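PDB 6JSA: hypothetical membrane protein from Corynebacterium glutamicum, which binds heme and probably passes it on during heme uptake, this chain being the C-terminal heme-binding domain of HtaA. Local coordinates for residues A[83-88]-A[118-123]; A[95-100]-A[110-115]; A[134-139]-A[157-162]. One frame throughout, in Å; residues are numbered along the deposited sequence. Where two conformers were deposited one is given.

Interaction 1 of 3, residues A[83-88]-A[118-123]; sequences IEISFN and LNFSAL
Strand 83-88, which meets residues 118-120 through Ile85 and Leu118, approaches them to 8.7 Å between axes, their N-to-C directions 63° apart. No hydrogen bond passes between the two segments; the wide gap between the backbones is filled with side chains. After Phe120 the second segment turns a corner at Ser121, and the chain that continues through Leu123 brings a further apolar group to the same cluster. Ser121 and Ala122 both lie opposite Ser133 on strand 129-138, a classic beta bulge.

Ile85 reaches across with its CG2 branch, which stands opposite the backbone N about CA-CB (chi1 -62° for CG1). Ile85 CG2 lies 3.9 Å from Leu118 CD1, the two side chains crossing at about a right angle, and it also meets the Phe120 ring at its edge, 4.1 Å from Phe120 CZ. The contact belongs to the apolar interior enclosed by the curled antiparallel strands of the HtaA domain. Strand 159-165 adds to the same filling: Ile159 touches Ile85 and Leu118, while Phe161 touches Ile85 and Phe120.

Phe87 has two neighbours here. Its CB packs against the aromatic ring of Phe120, with Phe87 CB 3.7 Å from Phe120 CE1. The Phe87 ring, set between its own backbone N and carbonyl carbon at chi1 61°, turns instead to Leu123, where Phe87 CD2 lies 3.7 Å from Leu123 CD2. That same Leu123 methyl also covers one face of the Phe120 ring, 4.1 Å above its plane and offset toward the rim.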
loop_
_atom_site.group_PDB
_atom_site.type_symbol
_atom_site.label_atom_id
_atom_site.label_comp_id
_atom_site.label_asym_id
_atom_site.label_seq_id
_atom_site.Cartn_x
_atom_site.Cartn_y
_atom_site.Cartn_z
ATOM N N ILE A 83 2.334 -2.209 5.435
ATOM C CA ILE A 83 1.035 -1.812 4.900
ATOM C C ILE A 83 -0.082 -2.545 5.632
ATOM O O ILE A 83 0.088 -3.664 6.143
ATOM C CB ILE A 83 0.909 -1.970 3.374
ATOM C CG1 ILE A 83 0.788 -3.436 2.973
ATOM C CG2 ILE A 83 2.041 -1.266 2.653
ATOM C CD1 ILE A 83 0.181 -3.601 1.584
ATOM N N GLU A 84 -1.239 -1.896 5.686
ATOM C CA GLU A 84 -2.427 -2.429 6.335
ATOM C C GLU A 84 -3.624 -2.044 5.483
ATOM O O GLU A 84 -3.755 -0.882 5.083
ATOM C CB GLU A 84 -2.585 -1.844 7.743
ATOM C CG GLU A 84 -3.929 -2.113 8.391
ATOM C CD GLU A 84 -4.051 -1.458 9.748
ATOM O OE1 GLU A 84 -3.021 -0.986 10.286
ATOM O OE2 GLU A 84 -5.182 -1.407 10.276
ATOM N N ILE A 85 -4.464 -3.025 5.170
ATOM C CA ILE A 85 -5.756 -2.791 4.540
ATOM C C ILE A 85 -6.806 -2.799 5.640
ATOM O O ILE A 85 -7.024 -3.823 6.294
ATOM C CB ILE A 85 -6.063 -3.873 3.495
ATOM C CG1 ILE A 85 -5.018 -3.844 2.374
ATOM C CG2 ILE A 85 -7.461 -3.684 2.943
ATOM C CD1 ILE A 85 -5.100 -5.029 1.441
ATOM N N SER A 86 -7.449 -1.662 5.854
ATOM C CA SER A 86 -8.525 -1.530 6.821
ATOM C C SER A 86 -9.811 -1.261 6.056
ATOM O O SER A 86 -9.811 -0.492 5.092
ATOM C CB SER A 86 -8.218 -0.373 7.773
ATOM O OG SER A 86 -9.182 -0.270 8.795
ATOM N N PHE A 87 -10.902 -1.913 6.456
ATOM C CA PHE A 87 -12.161 -1.711 5.759
ATOM C C PHE A 87 -13.320 -1.637 6.738
ATOM O O PHE A 87 -13.308 -2.256 7.802
ATOM C CB PHE A 87 -12.430 -2.743 4.642
ATOM C CG PHE A 87 -12.518 -4.176 5.115
ATOM C CD1 PHE A 87 -11.388 -4.986 5.151
ATOM C CD2 PHE A 87 -13.743 -4.729 5.475
ATOM C CE1 PHE A 87 -11.480 -6.311 5.568
ATOM C CE2 PHE A 87 -13.833 -6.047 5.889
ATOM C CZ PHE A 87 -12.703 -6.837 5.932
ATOM N N ASN A 88 -14.311 -0.848 6.350
ATOM C CA ASN A 88 -15.583 -0.728 7.064
ATOM C C ASN A 88 -16.639 -0.735 5.964
ATOM O O ASN A 88 -16.789 0.262 5.251
ATOM C CB ASN A 88 -15.650 0.572 7.859
ATOM C CG ASN A 88 -14.686 0.604 9.029
ATOM O OD1 ASN A 88 -13.514 0.948 8.878
ATOM N ND2 ASN A 88 -15.186 0.272 10.213
ATOM N N LEU A 118 -9.768 3.799 0.290
ATOM C CA LEU A 118 -10.139 2.645 -0.513
ATOM C C LEU A 118 -11.626 2.659 -0.824
ATOM O O LEU A 118 -12.460 2.898 0.056
ATOM C CB LEU A 118 -9.830 1.353 0.237
ATOM C CG LEU A 118 -8.367 1.164 0.617
ATOM C CD1 LEU A 118 -8.168 -0.186 1.283
ATOM C CD2 LEU A 118 -7.472 1.299 -0.603
ATOM N N ASN A 119 -11.949 2.358 -2.075
ATOM C CA ASN A 119 -13.320 2.127 -2.514
ATOM C C ASN A 119 -13.327 0.746 -3.154
ATOM O O ASN A 119 -12.732 0.553 -4.222
ATOM C CB ASN A 119 -13.756 3.201 -3.510
ATOM C CG ASN A 119 -15.163 2.980 -4.022
ATOM O OD1 ASN A 119 -15.965 2.299 -3.388
ATOM N ND2 ASN A 119 -15.471 3.557 -5.177
ATOM N N PHE A 120 -13.954 -0.221 -2.484
ATOM C CA PHE A 120 -13.911 -1.602 -2.945
ATOM C C PHE A 120 -14.884 -1.819 -4.089
ATOM O O PHE A 120 -16.068 -1.497 -3.977
ATOM C CB PHE A 120 -14.208 -2.569 -1.799
ATOM C CG PHE A 120 -13.062 -2.716 -0.848
ATOM C CD1 PHE A 120 -12.904 -1.832 0.214
ATOM C CD2 PHE A 120 -12.108 -3.707 -1.038
ATOM C CE1 PHE A 120 -11.823 -1.935 1.077
ATOM C CE2 PHE A 120 -11.024 -3.823 -0.170
ATOM C CZ PHE A 120 -10.885 -2.934 0.891
ATOM N N SER A 121 -14.374 -2.352 -5.198
ATOM C CA SER A 121 -15.235 -2.822 -6.275
ATOM C C SER A 121 -15.743 -4.230 -5.995
ATOM O O SER A 121 -16.799 -4.624 -6.504
ATOM C CB SER A 121 -14.465 -2.794 -7.594
ATOM O OG SER A 121 -13.261 -3.537 -7.490
ATOM N N ALA A 122 -15.006 -4.990 -5.186
ATOM C CA ALA A 122 -15.404 -6.316 -4.739
ATOM C C ALA A 122 -14.882 -6.478 -3.326
ATOM O O ALA A 122 -13.732 -6.130 -3.046
ATOM C CB ALA A 122 -14.787 -7.399 -5.630
ATOM N N LEU A 123 -15.726 -6.973 -2.430
ATOM C CA LEU A 123 -15.291 -7.280 -1.074
ATOM C C LEU A 123 -16.181 -8.396 -0.562
ATOM O O LEU A 123 -17.397 -8.218 -0.442
ATOM C CB LEU A 123 -15.377 -6.052 -0.169
ATOM C CG LEU A 123 -14.919 -6.256 1.276
ATOM C CD1 LEU A 123 -13.482 -6.732 1.337
ATOM C CD2 LEU A 123 -15.086 -4.964 2.042
#

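Interaction 2 of 3, residues A[95-100]-A[110-115]; sequences IADVVS and YGRTVV
Strand 91-101 forms a hairpin with strand 107-111, and past a corner at Arg112 the chain continues to pair with strand 91-101: Ala96 and Thr113 make an antiparallel hydrogen-bonded pair, with Ala96 N 3.0 Å from Thr113 O and Thr113 N 2.9 Å from Ala96 O. Nearer the turn, Tyr110 N donates to Val98 O at 2.8 Å.

On the face carrying Ile95 and Asp97, the extended Arg112 chain (CG opposite the backbone N, chi1 -170°) crosses Asp97 obliquely, its CB, CG and CD near Asp97 OD1. Arg112 NH1 bonds Asp97 OD1 at 2.9 Å in a salt bridge, in the guanidinium plane but from above the carboxylate, the planes 80° apart. Ile95 CG2 sits over one guanidinium face, 3.5 Å above its plane and offset toward the rim. Glu84 supplies a second salt bridge, to Arg112 NH2.

On the other face Val115 CG2 packs against Val98 CG2 at 3.8 Å and touches Ala96 CB. A water bridges Tyr110 OH and, weakly, Ser100 O; Ser100 OG bonds Ala145 O. The arrangement is an antiparallel beta hairpin whose returning chain turns a corner and keeps pairing with the same strand, the Ser100 side chain lying about 4 Å (nearest atoms) from the heme.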
loop_
_atom_site.group_PDB
_atom_site.type_symbol
_atom_site.label_atom_id
_atom_site.label_comp_id
_atom_site.label_asym_id
_atom_site.label_seq_id
_atom_site.Cartn_x
_atom_site.Cartn_y
_atom_site.Cartn_z
ATOM N N ILE A 95 -3.066 1.983 4.961
ATOM C CA ILE A 95 -2.201 2.601 5.959
ATOM C C ILE A 95 -0.791 2.040 5.802
ATOM O O ILE A 95 -0.618 0.850 5.523
ATOM C CB ILE A 95 -2.764 2.299 7.363
ATOM C CG1 ILE A 95 -4.175 2.884 7.520
ATOM C CG2 ILE A 95 -1.840 2.794 8.459
ATOM C CD1 ILE A 95 -4.976 2.249 8.645
ATOM N N ALA A 96 0.219 2.889 5.992
ATOM C CA ALA A 96 1.601 2.430 5.945
ATOM C C ALA A 96 2.467 3.400 6.731
ATOM O O ALA A 96 2.062 4.532 7.013
ATOM C CB ALA A 96 2.101 2.318 4.506
ATOM N N ASP A 97 3.663 2.936 7.091
ATOM C CA ASP A 97 4.713 3.796 7.623
ATOM C C ASP A 97 5.503 4.348 6.445
ATOM O O ASP A 97 5.980 3.581 5.601
ATOM C CB ASP A 97 5.673 2.990 8.501
ATOM C CG ASP A 97 4.972 2.241 9.623
ATOM O OD1 ASP A 97 3.845 2.628 9.997
ATOM O OD2 ASP A 97 5.565 1.264 10.135
ATOM N N VAL A 98 5.630 5.671 6.363
ATOM C CA VAL A 98 6.213 6.310 5.184
ATOM C C VAL A 98 7.276 7.318 5.592
ATOM O O VAL A 98 7.026 8.187 6.434
ATOM C CB VAL A 98 5.142 7.003 4.318
ATOM C CG1 VAL A 98 5.788 7.665 3.088
ATOM C CG2 VAL A 98 4.073 6.008 3.899
ATOM N N VAL A 99 8.450 7.218 4.963
ATOM C CA VAL A 99 9.510 8.221 5.048
ATOM C C VAL A 99 9.877 8.601 3.621
ATOM O O VAL A 99 10.093 7.720 2.785
ATOM C CB VAL A 99 10.757 7.678 5.774
ATOM C CG1 VAL A 99 11.828 8.757 5.879
ATOM C CG2 VAL A 99 10.385 7.118 7.139
ATOM N N SER A 100 9.921 9.900 3.322
ATOM C CA SER A 100 10.208 10.291 1.949
ATOM C C SER A 100 10.936 11.621 1.928
ATOM O O SER A 100 10.823 12.425 2.851
ATOM C CB SER A 100 8.924 10.400 1.127
ATOM O OG SER A 100 9.202 10.346 -0.249
ATOM N N TYR A 110 6.772 10.586 7.904
ATOM C CA TYR A 110 5.335 10.794 8.039
ATOM C C TYR A 110 4.721 9.899 9.097
ATOM O O TYR A 110 3.536 10.061 9.416
ATOM C CB TYR A 110 4.636 10.593 6.684
ATOM C CG TYR A 110 5.050 11.644 5.689
ATOM C CD1 TYR A 110 6.171 11.466 4.890
ATOM C CD2 TYR A 110 4.342 12.839 5.579
ATOM C CE1 TYR A 110 6.570 12.447 4.004
ATOM C CE2 TYR A 110 4.727 13.822 4.694
ATOM C CZ TYR A 110 5.846 13.623 3.910
ATOM O OH TYR A 110 6.250 14.599 3.033
ATOM N N GLY A 111 5.504 8.979 9.654
ATOM C CA GLY A 111 4.986 8.038 10.611
ATOM C C GLY A 111 4.021 7.066 9.949
ATOM O O GLY A 111 4.034 6.837 8.734
ATOM N N ARG A 112 3.159 6.499 10.781
ATOM C CA ARG A 112 2.112 5.615 10.301
ATOM C C ARG A 112 0.934 6.472 9.864
ATOM O O ARG A 112 0.382 7.233 10.668
ATOM C CB ARG A 112 1.702 4.636 11.397
ATOM C CG ARG A 112 0.792 3.553 10.888
ATOM C CD ARG A 112 0.903 2.276 11.704
ATOM N NE ARG A 112 0.135 1.211 11.067
ATOM C CZ ARG A 112 0.575 0.485 10.042
ATOM N NH1 ARG A 112 1.789 0.698 9.539
ATOM N NH2 ARG A 112 -0.198 -0.445 9.505
ATOM N N THR A 113 0.562 6.372 8.590
ATOM C CA THR A 113 -0.351 7.340 7.999
ATOM C C THR A 113 -1.258 6.650 6.989
ATOM O O THR A 113 -0.896 5.629 6.400
ATOM C CB THR A 113 0.443 8.467 7.317
ATOM O OG1 THR A 113 -0.448 9.507 6.909
ATOM C CG2 THR A 113 1.207 7.947 6.096
ATOM N N VAL A 114 -2.441 7.221 6.783
ATOM C CA VAL A 114 -3.280 6.785 5.674
ATOM C C VAL A 114 -2.655 7.284 4.377
ATOM O O VAL A 114 -2.532 8.495 4.165
ATOM C CB VAL A 114 -4.719 7.289 5.843
ATOM C CG1 VAL A 114 -5.565 6.913 4.634
ATOM C CG2 VAL A 114 -5.318 6.728 7.121
ATOM N N VAL A 115 -2.234 6.352 3.520
ATOM C CA VAL A 115 -1.668 6.691 2.214
ATOM C C VAL A 115 -2.766 6.909 1.182
ATOM O O VAL A 115 -2.599 7.696 0.245
ATOM C CB VAL A 115 -0.691 5.580 1.779
ATOM C CG1 VAL A 115 -0.228 5.762 0.341
ATOM C CG2 VAL A 115 0.504 5.551 2.701
HETATM O O HOH W 1 8.587 14.163 1.591
#

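Interaction 3 of 3, residues A[134-139]-A[157-162]; sequences ASVSLS and DPISFS
Ala134 N donates to Ile159 O at 2.8 Å, with an N-H...O angle of 158°, the N lying close to the line of the Ile159 C=O. The return bond, from Ile159 N to Ala134 O at 2.9 Å, closes the antiparallel hydrogen-bonded pair. The acceptor Ala134 O is also approached by the proline that precedes Ile159: Pro158 CA lies 3.2 Å from Ala134 O, with CB beside it.

This pair lies at one end of the junction of strand 129-138 with strand 159-165 in the antiparallel framework of the HtaA domain. Strand 113-125 borders the first of them on its other side, where Ser135 bonds Asn119 through the backbone, and strand 3-12 borders the second. Residues 140-145, between the two segments, form a helix, and Ser139 is its N-cap, with its OG accepting from Gly142 N.

Beyond the bridge, side chains take over. Val136 points toward residues 157-159, and its CG2, opposite the carbonyl carbon about CA-CB (chi1 -178° for CG1), does the touching. Val136 CG2 lies 3.3 Å from Asp157 O, and the same methyl packs against Ile159 CG2 at 3.8 Å, the two side chains meeting obliquely. Ile159 CG2 also comes within 4.3 Å of Ala134 CB, the alanine methyl lying on the same sheet face as the isoleucine. Trp12 touches both Val136 and Ile159, and its NE1 bonds Asp157 O, a carbonyl thus met by an indole N-H as well as by the valine methyl. The Asp157 carboxylate turns elsewhere, OD1 accepting from Ala16 N, at the start of the helix that carries Ser17 and the heme ligand Tyr21.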
loop_
_atom_site.group_PDB
_atom_site.type_symbol
_atom_site.label_atom_id
_atom_site.label_comp_id
_atom_site.label_asym_id
_atom_site.label_seq_id
_atom_site.Cartn_x
_atom_site.Cartn_y
_atom_site.Cartn_z
ATOM N N ALA A 134 -9.810 -2.903 -4.453
ATOM C CA ALA A 134 -10.225 -1.526 -4.224
ATOM C C ALA A 134 -9.389 -0.547 -5.029
ATOM O O ALA A 134 -8.186 -0.746 -5.223
ATOM C CB ALA A 134 -10.105 -1.156 -2.746
ATOM N N SER A 135 -10.033 0.524 -5.483
ATOM C CA SER A 135 -9.290 1.681 -5.960
ATOM C C SER A 135 -8.672 2.409 -4.769
ATOM O O SER A 135 -9.182 2.350 -3.642
ATOM C CB SER A 135 -10.212 2.637 -6.722
ATOM O OG SER A 135 -11.203 3.168 -5.861
ATOM N N VAL A 136 -7.555 3.088 -5.033
ATOM C CA VAL A 136 -6.759 3.769 -4.013
ATOM C C VAL A 136 -6.650 5.239 -4.401
ATOM O O VAL A 136 -6.040 5.575 -5.423
ATOM C CB VAL A 136 -5.361 3.141 -3.877
ATOM C CG1 VAL A 136 -4.579 3.846 -2.784
ATOM C CG2 VAL A 136 -5.454 1.630 -3.608
ATOM N N SER A 137 -7.218 6.114 -3.576
ATOM C CA SER A 137 -7.227 7.554 -3.820
ATOM C C SER A 137 -6.241 8.212 -2.869
ATOM O O SER A 137 -6.401 8.127 -1.650
ATOM C CB SER A 137 -8.622 8.120 -3.576
ATOM O OG SER A 137 -9.544 7.601 -4.511
ATOM N N LEU A 138 -5.242 8.884 -3.428
ATOM C CA LEU A 138 -4.114 9.373 -2.648
ATOM C C LEU A 138 -4.547 10.380 -1.582
ATOM O O LEU A 138 -5.329 11.297 -1.847
ATOM C CB LEU A 138 -3.117 10.026 -3.600
ATOM C CG LEU A 138 -1.778 10.492 -3.044
ATOM C CD1 LEU A 138 -0.979 9.307 -2.531
ATOM C CD2 LEU A 138 -1.022 11.230 -4.130
ATOM N N SER A 139 -4.001 10.220 -0.376
ATOM C CA SER A 139 -4.270 11.110 0.744
ATOM C C SER A 139 -3.405 12.370 0.672
ATOM O O SER A 139 -2.497 12.494 -0.155
ATOM C CB SER A 139 -3.948 10.393 2.051
ATOM O OG SER A 139 -2.543 10.195 2.145
ATOM N N ASP A 157 -2.348 2.735 -8.151
ATOM C CA ASP A 157 -2.727 1.397 -8.570
ATOM C C ASP A 157 -3.803 0.868 -7.625
ATOM O O ASP A 157 -3.789 1.164 -6.426
ATOM C CB ASP A 157 -1.540 0.443 -8.442
ATOM C CG ASP A 157 -0.585 0.476 -9.625
ATOM O OD1 ASP A 157 -0.858 1.133 -10.648
ATOM O OD2 ASP A 157 0.473 -0.184 -9.511
ATOM N N PRO A 158 -4.728 0.058 -8.123
ATOM C CA PRO A 158 -5.680 -0.608 -7.228
ATOM C C PRO A 158 -4.966 -1.670 -6.404
ATOM O O PRO A 158 -3.905 -2.185 -6.772
ATOM C CB PRO A 158 -6.676 -1.248 -8.199
ATOM C CG PRO A 158 -5.846 -1.543 -9.411
ATOM C CD PRO A 158 -4.886 -0.380 -9.523
ATOM N N ILE A 159 -5.552 -1.996 -5.257
ATOM C CA ILE A 159 -4.998 -3.009 -4.364
ATOM C C ILE A 159 -5.970 -4.176 -4.263
ATOM O O ILE A 159 -7.191 -3.982 -4.242
ATOM C CB ILE A 159 -4.654 -2.434 -2.969
ATOM C CG1 ILE A 159 -3.943 -3.485 -2.109
ATOM C CG2 ILE A 159 -5.886 -1.860 -2.266
ATOM C CD1 ILE A 159 -3.200 -2.897 -0.921
ATOM N N SER A 160 -5.430 -5.394 -4.226
ATOM C CA SER A 160 -6.240 -6.582 -4.011
ATOM C C SER A 160 -5.644 -7.403 -2.880
ATOM O O SER A 160 -4.447 -7.325 -2.588
ATOM C CB SER A 160 -6.357 -7.444 -5.270
ATOM O OG SER A 160 -5.082 -7.794 -5.763
ATOM N N PHE A 161 -6.504 -8.181 -2.232
ATOM C CA PHE A 161 -6.046 -9.054 -1.162
ATOM C C PHE A 161 -6.927 -10.289 -1.110
ATOM O O PHE A 161 -8.078 -10.287 -1.560
ATOM C CB PHE A 161 -6.042 -8.365 0.214
ATOM C CG PHE A 161 -7.398 -8.301 0.864
ATOM C CD1 PHE A 161 -8.288 -7.283 0.549
ATOM C CD2 PHE A 161 -7.782 -9.261 1.793
ATOM C CE1 PHE A 161 -9.543 -7.231 1.138
ATOM C CE2 PHE A 161 -9.043 -9.214 2.379
ATOM C CZ PHE A 161 -9.920 -8.198 2.058
ATOM N N SER A 162 -6.380 -11.335 -0.512
ATOM C CA SER A 162 -7.161 -12.497 -0.144
ATOM C C SER A 162 -6.626 -13.017 1.177
ATOM O O SER A 162 -5.437 -12.887 1.473
ATOM C CB SER A 162 -7.117 -13.566 -1.235
ATOM O OG SER A 162 -5.804 -14.024 -1.452
#

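Overall arrangement
Interaction 2 is nested along the chain inside the loop closed by interaction 1, and interaction 3 follows both. The centres of interactions 1 and 3 are about 7 Å apart, whereas that of interaction 2 lies about 17 Å from interaction 1 and 15 Å from interaction 3. Strand 113-125 serves interactions 1 and 2, and its neighbour, strand 129-138, carries residues 134-138. The backbone bond from Glu84 to Ile95 ties interaction 1 to interaction 2; the backbone bond between Asn119 and Ser135 ties interaction 1 to interaction 3, and Ser139 joins interactions 2 and 3. Together they link the apolar interior of the domain to strands and helices that reach the heme site.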